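Local atomic coordinates of heavy metal cation tricomponent efflux pump ZneA(CzcA-like) (Cupriavidus metallidurans, PDB entry 4K0J), a protein that exports zinc ions in exchange for protons, as the inner-membrane pump of a heavy-metal efflux system of the RND superfamily. Residues C[542-547]-C[818-823]. Residues are numbered along the deposited sequence; the frame is centred on the assembly and turned at random.
Sequences IGRDFL and DLSTFL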
loop_
_atom_site.group_PDB
_atom_site.type_symbol
_atom_site.label_atom_id
_atom_site.label_comp_id
_atom_site.label_asym_id
_atom_site.label_seq_id
_atom_site.Cartn_x
_atom_site.Cartn_y
_atom_site.Cartn_z
ATOM N N ILE C 542 -48.664 -0.165 2.004
ATOM C CA ILE C 542 -47.784 0.115 0.873
ATOM C C ILE C 542 -46.820 -1.046 0.618
ATOM O O ILE C 542 -46.365 -1.710 1.552
ATOM C CB ILE C 542 -46.993 1.439 1.070
ATOM C CG1 ILE C 542 -46.271 1.845 -0.217
ATOM C CG2 ILE C 542 -45.998 1.319 2.213
ATOM C CD1 ILE C 542 -47.191 2.062 -1.394
ATOM N N GLY C 543 -46.535 -1.302 -0.655
ATOM C CA GLY C 543 -45.565 -2.315 -1.026
ATOM C C GLY C 543 -44.155 -1.827 -0.764
ATOM O O GLY C 543 -43.904 -0.623 -0.747
ATOM N N ARG C 544 -43.231 -2.758 -0.557
ATOM C CA ARG C 544 -41.846 -2.402 -0.269
ATOM C C ARG C 544 -40.873 -3.091 -1.221
ATOM O O ARG C 544 -40.951 -4.300 -1.433
ATOM C CB ARG C 544 -41.500 -2.744 1.182
ATOM C CG ARG C 544 -42.253 -1.918 2.218
ATOM C CD ARG C 544 -42.063 -2.477 3.618
ATOM N NE ARG C 544 -40.662 -2.779 3.901
ATOM C CZ ARG C 544 -40.239 -3.426 4.984
ATOM N NH1 ARG C 544 -41.109 -3.844 5.895
ATOM N NH2 ARG C 544 -38.944 -3.658 5.155
ATOM N N ASP C 545 -39.962 -2.312 -1.797
ATOM C CA ASP C 545 -38.926 -2.846 -2.679
ATOM C C ASP C 545 -37.544 -2.588 -2.092
ATOM O O ASP C 545 -37.355 -2.632 -0.876
ATOM C CB ASP C 545 -39.019 -2.211 -4.071
ATOM C CG ASP C 545 -40.236 -2.675 -4.849
ATOM O OD1 ASP C 545 -40.272 -2.459 -6.080
ATOM O OD2 ASP C 545 -41.152 -3.260 -4.235
ATOM N N PHE C 546 -36.578 -2.329 -2.969
ATOM C CA PHE C 546 -35.255 -1.881 -2.549
ATOM C C PHE C 546 -34.767 -0.764 -3.461
ATOM O O PHE C 546 -34.067 0.148 -3.025
ATOM C CB PHE C 546 -34.251 -3.030 -2.541
ATOM C CG PHE C 546 -32.842 -2.588 -2.283
ATOM C CD1 PHE C 546 -31.936 -2.476 -3.321
ATOM C CD2 PHE C 546 -32.428 -2.263 -1.004
ATOM C CE1 PHE C 546 -30.642 -2.061 -3.090
ATOM C CE2 PHE C 546 -31.132 -1.851 -0.766
ATOM C CZ PHE C 546 -30.238 -1.750 -1.812
ATOM N N LEU C 547 -35.134 -0.857 -4.733
ATOM C CA LEU C 547 -34.917 0.218 -5.692
ATOM C C LEU C 547 -35.766 -0.037 -6.932
ATOM O O LEU C 547 -36.060 -1.186 -7.254
ATOM C CB LEU C 547 -33.429 0.367 -6.050
ATOM C CG LEU C 547 -32.562 -0.861 -6.365
ATOM C CD1 LEU C 547 -32.892 -1.513 -7.713
ATOM C CD2 LEU C 547 -31.089 -0.485 -6.305
ATOM N N ASP C 818 -44.695 -7.363 -6.382
ATOM C CA ASP C 818 -44.067 -6.653 -5.279
ATOM C C ASP C 818 -42.814 -7.385 -4.834
ATOM O O ASP C 818 -42.346 -8.299 -5.511
ATOM C CB ASP C 818 -45.045 -6.558 -4.107
ATOM C CG ASP C 818 -44.960 -5.233 -3.378
ATOM O OD1 ASP C 818 -44.983 -4.176 -4.044
ATOM O OD2 ASP C 818 -44.877 -5.252 -2.131
ATOM N N LEU C 819 -42.270 -6.978 -3.692
ATOM C CA LEU C 819 -41.163 -7.704 -3.090
ATOM C C LEU C 819 -41.507 -8.108 -1.665
ATOM O O LEU C 819 -41.342 -9.265 -1.295
ATOM C CB LEU C 819 -39.873 -6.883 -3.118
ATOM C CG LEU C 819 -38.654 -7.550 -2.471
ATOM C CD1 LEU C 819 -38.415 -8.931 -3.051
ATOM C CD2 LEU C 819 -37.412 -6.690 -2.636
ATOM N N SER C 820 -41.994 -7.155 -0.877
ATOM C CA SER C 820 -42.328 -7.413 0.521
ATOM C C SER C 820 -43.420 -8.465 0.651
ATOM O O SER C 820 -43.202 -9.534 1.224
ATOM C CB SER C 820 -42.786 -6.128 1.208
ATOM O OG SER C 820 -44.074 -5.747 0.755
ATOM N N THR C 821 -44.596 -8.152 0.117
ATOM C CA THR C 821 -45.734 -9.062 0.167
ATOM C C THR C 821 -45.441 -10.363 -0.578
ATOM O O THR C 821 -45.828 -11.450 -0.134
ATOM C CB THR C 821 -47.010 -8.405 -0.409
ATOM O OG1 THR C 821 -46.755 -7.927 -1.734
ATOM C CG2 THR C 821 -47.448 -7.239 0.463
ATOM N N PHE C 822 -44.748 -10.243 -1.707
ATOM C CA PHE C 822 -44.394 -11.406 -2.506
ATOM C C PHE C 822 -43.485 -12.355 -1.744
ATOM O O PHE C 822 -43.782 -13.543 -1.617
ATOM C CB PHE C 822 -43.715 -11.001 -3.811
ATOM C CG PHE C 822 -42.904 -12.106 -4.426
ATOM C CD1 PHE C 822 -43.523 -13.244 -4.924
ATOM C CD2 PHE C 822 -41.525 -12.019 -4.492
ATOM C CE1 PHE C 822 -42.780 -14.270 -5.482
ATOM C CE2 PHE C 822 -40.778 -13.044 -5.051
ATOM C CZ PHE C 822 -41.407 -14.170 -5.547
ATOM N N LEU C 823 -42.369 -11.833 -1.249
ATOM C CA LEU C 823 -41.418 -12.665 -0.530
ATOM C C LEU C 823 -42.050 -13.206 0.738
ATOM O O LEU C 823 -41.738 -14.312 1.156
ATOM C CB LEU C 823 -40.138 -11.895 -0.205
ATOM C CG LEU C 823 -38.922 -12.742 0.178
ATOM C CD1 LEU C 823 -37.664 -12.117 -0.398
ATOM C CD2 LEU C 823 -38.805 -12.902 1.689
#
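The carboxylate of Asp818 presents both oxygens to the CA of Gly543, which sits beyond them and close to their plane, 3.2 Å from OD2. Over one face of this group, displaced from its centre, lies OD2 of Asp545, 3.9 Å from Asp818 OD1, with the two carboxylate planes turned 62° apart. OD2 of Asp818 also gathers donors: the hydroxyl of Ser820 meets it nearly in line with its C-O bond (OG to OD2 3.0 Å), while the backbone N of Arg544 and OG1 of Thr821 make weak bonds from opposite sides of the plane.

At the carbonyl end of Arg544, Ser820 N donates to Arg544 O at 3.1 Å, in the carbonyl plane but bent at the hydrogen (137°). Beside that bond the CB atoms of Arg544 and Ser820 touch at 3.6 Å. Leu819, the N-cap residue, rests its CB against the same carbonyl; with CG anti to its backbone N (chi1 178°), CD2 reaches the backbone of Asp545. The loop following helix 521-536 is thus joined to the start of helix 820-830, consistent with a link between the membrane domain and the PC2 porter subdomain of RND pumps. Thr908 touches both aspartates.

Asp818, close to the N-terminus of helix 820-830 and held by one sound and two weak bonds, is probably favoured as an anion, whereas the nearness of Asp545 would tend to raise the proton affinity of either acid.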